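Long-range contact in prolyl-tRNA synthetase (Giardia lamblia ATCC 50803, PDB 3IAL), which probably charges tRNA(Pro) with L-proline at the expense of ATP, and is caught here with prolyl-adenylate bound: residues D215-D227 and Q237-S249. Numbering follows the deposited sequence.
Sequences DRFPGADYSEVSD and QTAGIHNLGQRFS. With PR8 (5'-O-[(R)-hydroxy{[(2S)-pyrrolidin-2-ylcarbonyl]oxy}phosphoryl]adenosine), chain H.
His242 sits at the centre of the tightly packed side, held at both ring nitrogens. Its ND1 meets Ser223 OG at 2.6 Å, near the ring plane, while NE2 donates to O10 of the prolyl-adenylate at 2.8 Å. Phe217 closes one face of the imidazole: its CB lies 3.6 Å from the centroid of the His242 ring, a CH-pi contact. With CG anti to the backbone N (chi1 -178°), the Phe217 ring reaches past the histidine and lies with one face over CA of the prolyl group. Ser223 OG also accepts from Phe217 N, so one hydroxyl links Phe217 and His242, two of the residues that line the ligand pocket. Further along, Gln237 NE2 donates to O3' of the ligand at 2.9 Å while its OE1 accepts from Arg211, and Gly240 CA lies 3.2 Å from O2P, bringing the backbone itself up against the phosphate.

The other face of this antiparallel hairpin is close-packed at Asn243, whose CB rests over the Tyr222 ring and whose ND2 donates to Tyr222 OH at 3.0 Å. Asn243 O takes both Asp221 N and Tyr222 N, a classic beta bulge. The solvent side is the partly exposed Tyr222 and Glu224, with the turn end carrying Asp221, Gln246 and Arg247. There Arg247 NE reaches Gly219 O at 3.1 Å, from 42° above the carbonyl plane, while NH1 forms a salt bridge with Asp93.

Helix 180-201 lies against the Tyr222 and Ile241 face, with Trp191 bonded to Glu224. Strands 207-211 and 263-274 flank the hairpin, continuing the antiparallel sheet of the class II synthetase core, while helix 124-134 packs on Phe217, Leu244 and Phe248.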
loop_
_atom_site.group_PDB
_atom_site.type_symbol
_atom_site.label_atom_id
_atom_site.label_comp_id
_atom_site.label_asym_id
_atom_site.label_seq_id
_atom_site.Cartn_x
_atom_site.Cartn_y
_atom_site.Cartn_z
ATOM N N ASP B 215 -4.782 32.121 -5.523
ATOM C CA ASP B 215 -3.872 30.964 -5.573
ATOM C C ASP B 215 -4.564 29.656 -5.137
ATOM O O ASP B 215 -3.935 28.763 -4.553
ATOM C CB ASP B 215 -2.632 31.239 -4.699
ATOM C CG ASP B 215 -1.442 30.350 -5.047
ATOM O OD1 ASP B 215 -1.302 29.940 -6.218
ATOM O OD2 ASP B 215 -0.637 30.065 -4.134
ATOM N N ARG B 216 -5.859 29.555 -5.424
ATOM C CA ARG B 216 -6.639 28.335 -5.232
ATOM C C ARG B 216 -6.105 27.180 -6.080
ATOM O O ARG B 216 -5.493 27.398 -7.130
ATOM C CB ARG B 216 -8.081 28.558 -5.692
ATOM C CG ARG B 216 -8.955 29.337 -4.759
ATOM C CD ARG B 216 -10.279 29.632 -5.439
ATOM N NE ARG B 216 -10.139 30.665 -6.465
ATOM C CZ ARG B 216 -10.986 30.873 -7.470
ATOM N NH1 ARG B 216 -12.063 30.113 -7.634
ATOM N NH2 ARG B 216 -10.744 31.850 -8.331
ATOM N N PHE B 217 -6.391 25.958 -5.639
ATOM C CA PHE B 217 -6.183 24.770 -6.466
ATOM C C PHE B 217 -6.890 24.987 -7.812
ATOM O O PHE B 217 -8.030 25.462 -7.839
ATOM C CB PHE B 217 -6.726 23.521 -5.767
ATOM C CG PHE B 217 -6.511 22.238 -6.535
ATOM C CD1 PHE B 217 -5.263 21.631 -6.562
ATOM C CD2 PHE B 217 -7.558 21.633 -7.215
ATOM C CE1 PHE B 217 -5.061 20.458 -7.262
ATOM C CE2 PHE B 217 -7.360 20.444 -7.923
ATOM C CZ PHE B 217 -6.115 19.859 -7.943
ATOM N N PRO B 218 -6.198 24.686 -8.930
ATOM C CA PRO B 218 -6.772 24.954 -10.249
ATOM C C PRO B 218 -8.071 24.190 -10.481
ATOM O O PRO B 218 -8.057 22.958 -10.565
ATOM C CB PRO B 218 -5.680 24.483 -11.208
ATOM C CG PRO B 218 -4.412 24.591 -10.415
ATOM C CD PRO B 218 -4.807 24.207 -9.027
ATOM N N GLY B 219 -9.176 24.925 -10.569
ATOM C CA GLY B 219 -10.500 24.329 -10.708
ATOM C C GLY B 219 -11.351 24.421 -9.452
ATOM O O GLY B 219 -12.578 24.362 -9.535
ATOM N N ALA B 220 -10.712 24.567 -8.290
ATOM C CA ALA B 220 -11.430 24.653 -7.018
ATOM C C ALA B 220 -12.265 25.925 -6.904
ATOM O O ALA B 220 -11.917 26.951 -7.478
ATOM C CB ALA B 220 -10.454 24.577 -5.851
ATOM N N ASP B 221 -13.367 25.835 -6.157
ATOM C CA ASP B 221 -14.118 27.006 -5.702
ATOM C C ASP B 221 -13.426 27.691 -4.518
ATOM O O ASP B 221 -13.480 28.907 -4.392
ATOM C CB ASP B 221 -15.539 26.611 -5.274
ATOM C CG ASP B 221 -16.527 26.550 -6.440
ATOM O OD1 ASP B 221 -16.144 26.809 -7.611
ATOM O OD2 ASP B 221 -17.710 26.247 -6.159
ATOM N N TYR B 222 -12.848 26.905 -3.615
ATOM C CA TYR B 222 -11.927 27.437 -2.607
ATOM C C TYR B 222 -11.045 26.314 -2.085
ATOM O O TYR B 222 -11.353 25.129 -2.266
ATOM C CB TYR B 222 -12.648 28.158 -1.456
ATOM C CG TYR B 222 -13.587 27.294 -0.625
ATOM C CD1 TYR B 222 -14.921 27.134 -0.988
ATOM C CD2 TYR B 222 -13.144 26.658 0.525
ATOM C CE1 TYR B 222 -15.778 26.355 -0.238
ATOM C CE2 TYR B 222 -14.004 25.878 1.293
ATOM C CZ TYR B 222 -15.318 25.728 0.901
ATOM O OH TYR B 222 -16.180 24.950 1.641
ATOM N N SER B 223 -9.937 26.706 -1.463
ATOM C CA SER B 223 -8.909 25.773 -1.025
ATOM C C SER B 223 -8.499 26.069 0.406
ATOM O O SER B 223 -8.280 27.228 0.775
ATOM C CB SER B 223 -7.691 25.856 -1.952
ATOM O OG SER B 223 -7.957 25.223 -3.192
ATOM N N GLU B 224 -8.442 25.012 1.209
ATOM C CA GLU B 224 -7.982 25.079 2.582
ATOM C C GLU B 224 -6.707 24.254 2.720
ATOM O O GLU B 224 -6.567 23.210 2.075
ATOM C CB GLU B 224 -9.056 24.547 3.518
ATOM C CG GLU B 224 -10.350 25.325 3.438
ATOM C CD GLU B 224 -11.413 24.803 4.383
ATOM O OE1 GLU B 224 -11.193 23.757 5.024
ATOM O OE2 GLU B 224 -12.481 25.442 4.477
ATOM N N VAL B 225 -5.790 24.730 3.558
ATOM C CA VAL B 225 -4.452 24.175 3.638
ATOM C C VAL B 225 -3.913 24.151 5.061
ATOM O O VAL B 225 -4.380 24.889 5.935
ATOM C CB VAL B 225 -3.458 24.989 2.771
ATOM C CG1 VAL B 225 -3.880 24.956 1.316
ATOM C CG2 VAL B 225 -3.327 26.447 3.285
ATOM N N SER B 226 -2.930 23.286 5.272
ATOM C CA SER B 226 -2.113 23.287 6.470
ATOM C C SER B 226 -0.708 23.708 6.059
ATOM O O SER B 226 0.011 22.950 5.397
ATOM C CB SER B 226 -2.095 21.908 7.126
ATOM O OG SER B 226 -1.324 21.941 8.324
ATOM N N ASP B 227 -0.343 24.937 6.421
ATOM C CA ASP B 227 0.994 25.467 6.181
ATOM C C ASP B 227 1.861 25.249 7.421
ATOM O O ASP B 227 1.633 25.870 8.454
ATOM C CB ASP B 227 0.926 26.967 5.873
ATOM C CG ASP B 227 0.595 27.257 4.437
ATOM O OD1 ASP B 227 0.690 26.345 3.586
ATOM O OD2 ASP B 227 0.266 28.426 4.147
ATOM N N GLN B 237 3.423 23.690 2.541
ATOM C CA GLN B 237 2.026 23.273 2.408
ATOM C C GLN B 237 1.984 21.760 2.451
ATOM O O GLN B 237 2.484 21.087 1.549
ATOM C CB GLN B 237 1.372 23.776 1.117
ATOM C CG GLN B 237 -0.096 23.379 1.003
ATOM C CD GLN B 237 -0.719 23.727 -0.330
ATOM O OE1 GLN B 237 -0.553 24.833 -0.833
ATOM N NE2 GLN B 237 -1.455 22.783 -0.904
ATOM N N THR B 238 1.360 21.235 3.493
ATOM C CA THR B 238 1.462 19.822 3.858
ATOM C C THR B 238 0.107 19.108 3.820
ATOM O O THR B 238 0.041 17.885 3.898
ATOM C CB THR B 238 2.116 19.729 5.252
ATOM O OG1 THR B 238 3.397 20.375 5.192
ATOM C CG2 THR B 238 2.295 18.286 5.729
ATOM N N ALA B 239 -0.972 19.873 3.699
ATOM C CA ALA B 239 -2.271 19.314 3.349
ATOM C C ALA B 239 -2.959 20.278 2.406
ATOM O O ALA B 239 -2.816 21.489 2.547
ATOM C CB ALA B 239 -3.120 19.093 4.584
ATOM N N GLY B 240 -3.690 19.731 1.443
ATOM C CA GLY B 240 -4.551 20.519 0.574
ATOM C C GLY B 240 -5.934 19.918 0.571
ATOM O O GLY B 240 -6.104 18.750 0.216
ATOM N N ILE B 241 -6.916 20.711 0.983
ATOM C CA ILE B 241 -8.288 20.248 1.155
ATOM C C ILE B 241 -9.218 21.216 0.410
ATOM O O ILE B 241 -9.297 22.393 0.753
ATOM C CB ILE B 241 -8.621 20.157 2.672
ATOM C CG1 ILE B 241 -7.904 18.953 3.283
ATOM C CG2 ILE B 241 -10.118 20.061 2.919
ATOM C CD1 ILE B 241 -7.955 18.877 4.804
ATOM N N HIS B 242 -9.918 20.715 -0.606
ATOM C CA HIS B 242 -10.592 21.579 -1.582
ATOM C C HIS B 242 -12.075 21.304 -1.785
ATOM O O HIS B 242 -12.510 20.156 -1.839
ATOM C CB HIS B 242 -9.879 21.456 -2.924
ATOM C CG HIS B 242 -8.389 21.514 -2.807
ATOM N ND1 HIS B 242 -7.701 22.701 -2.706
ATOM C CD2 HIS B 242 -7.460 20.534 -2.730
ATOM C CE1 HIS B 242 -6.412 22.451 -2.585
ATOM N NE2 HIS B 242 -6.237 21.144 -2.597
ATOM N N ASN B 243 -12.839 22.385 -1.911
ATOM C CA ASN B 243 -14.235 22.327 -2.319
ATOM C C ASN B 243 -14.260 22.735 -3.786
ATOM O O ASN B 243 -13.997 23.887 -4.118
ATOM C CB ASN B 243 -15.092 23.269 -1.462
ATOM C CG ASN B 243 -16.595 23.047 -1.660
ATOM O OD1 ASN B 243 -17.043 22.665 -2.739
ATOM N ND2 ASN B 243 -17.375 23.292 -0.612
ATOM N N LEU B 244 -14.535 21.773 -4.661
ATOM C CA LEU B 244 -14.486 21.993 -6.103
ATOM C C LEU B 244 -15.819 22.495 -6.670
ATOM O O LEU B 244 -15.920 22.795 -7.866
ATOM C CB LEU B 244 -14.064 20.702 -6.803
ATOM C CG LEU B 244 -12.714 20.139 -6.353
ATOM C CD1 LEU B 244 -12.377 18.899 -7.174
ATOM C CD2 LEU B 244 -11.610 21.193 -6.492
ATOM N N GLY B 245 -16.829 22.599 -5.808
ATOM C CA GLY B 245 -18.150 23.050 -6.212
ATOM C C GLY B 245 -18.785 22.102 -7.208
ATOM O O GLY B 245 -18.675 20.877 -7.079
ATOM N N GLN B 246 -19.443 22.677 -8.208
ATOM C CA GLN B 246 -20.105 21.910 -9.258
ATOM C C GLN B 246 -19.391 22.024 -10.607
ATOM O O GLN B 246 -19.840 21.440 -11.592
ATOM C CB GLN B 246 -21.554 22.375 -9.387
ATOM C CG GLN B 246 -22.425 21.942 -8.230
ATOM C CD GLN B 246 -23.743 22.695 -8.174
ATOM O OE1 GLN B 246 -23.765 23.926 -8.136
ATOM N NE2 GLN B 246 -24.854 21.953 -8.144
ATOM N N ARG B 247 -18.270 22.743 -10.641
ATOM C CA ARG B 247 -17.549 23.034 -11.888
ATOM C C ARG B 247 -17.136 21.786 -12.658
ATOM O O ARG B 247 -17.396 21.678 -13.862
ATOM C CB ARG B 247 -16.308 23.897 -11.609
ATOM C CG ARG B 247 -16.614 25.375 -11.396
ATOM C CD ARG B 247 -15.493 26.111 -10.643
ATOM N NE ARG B 247 -14.226 26.153 -11.379
ATOM C CZ ARG B 247 -13.968 26.942 -12.424
ATOM N NH1 ARG B 247 -12.772 26.889 -13.002
ATOM N NH2 ARG B 247 -14.889 27.776 -12.908
ATOM N N PHE B 248 -16.486 20.856 -11.966
ATOM C CA PHE B 248 -16.046 19.598 -12.573
ATOM C C PHE B 248 -17.228 18.701 -12.962
ATOM O O PHE B 248 -17.159 17.976 -13.959
ATOM C CB PHE B 248 -15.103 18.838 -11.632
ATOM C CG PHE B 248 -13.672 19.316 -11.668
ATOM C CD1 PHE B 248 -12.779 18.800 -12.593
ATOM C CD2 PHE B 248 -13.215 20.254 -10.765
ATOM C CE1 PHE B 248 -11.462 19.217 -12.626
ATOM C CE2 PHE B 248 -11.906 20.677 -10.785
ATOM C CZ PHE B 248 -11.022 20.153 -11.709
ATOM N N SER B 249 -18.308 18.751 -12.183
ATOM C CA SER B 249 -19.505 17.964 -12.474
ATOM C C SER B 249 -20.151 18.387 -13.786
ATOM O O SER B 249 -20.673 17.553 -14.537
ATOM C CB SER B 249 -20.528 18.097 -11.343
ATOM O OG SER B 249 -19.994 17.664 -10.110
HETATM C C PR8 H . -4.439 18.454 -4.692
HETATM N N PR8 H . -5.788 16.882 -5.936
HETATM O O PR8 H . -3.554 18.135 -5.489
HETATM P P PR8 H . -2.812 19.922 -3.519
HETATM N N1 PR8 H . 6.510 17.203 -3.781
HETATM C C2 PR8 H . 6.002 16.668 -2.677
HETATM N N3 PR8 H . 4.748 16.903 -2.286
HETATM C C4 PR8 H . 3.943 17.696 -2.992
HETATM C C5 PR8 H . 4.444 18.283 -4.149
HETATM C C6 PR8 H . 5.754 18.018 -4.541
HETATM N N6 PR8 H . 6.246 18.566 -5.653
HETATM N N7 PR8 H . 3.472 19.019 -4.674
HETATM C C8 PR8 H . 2.401 18.908 -3.884
HETATM N N9 PR8 H . 2.683 18.106 -2.848
HETATM C CA PR8 H . -5.816 17.798 -4.783
HETATM C CB PR8 H . -6.037 16.944 -3.545
HETATM C CD PR8 H . -6.298 15.592 -5.483
HETATM C CG PR8 H . -5.805 15.507 -4.033
HETATM C "C1'" PR8 H . 1.721 17.756 -1.754
HETATM O O10 PR8 H . -4.324 19.389 -3.710
HETATM O O1P PR8 H . -2.359 20.811 -4.619
HETATM C "C2'" PR8 H . 1.380 18.967 -0.852
HETATM O "O2'" PR8 H . 1.312 18.552 0.521
HETATM O O2P PR8 H . -2.827 20.716 -2.123
HETATM C "C3'" PR8 H . -0.023 19.323 -1.286
HETATM O "O3'" PR8 H . -0.710 20.008 -0.236
HETATM C "C4'" PR8 H . -0.553 17.908 -1.430
HETATM O "O4'" PR8 H . 0.436 17.328 -2.310
HETATM C "C5'" PR8 H . -1.935 17.955 -2.044
HETATM O "O5'" PR8 H . -1.893 18.622 -3.291
#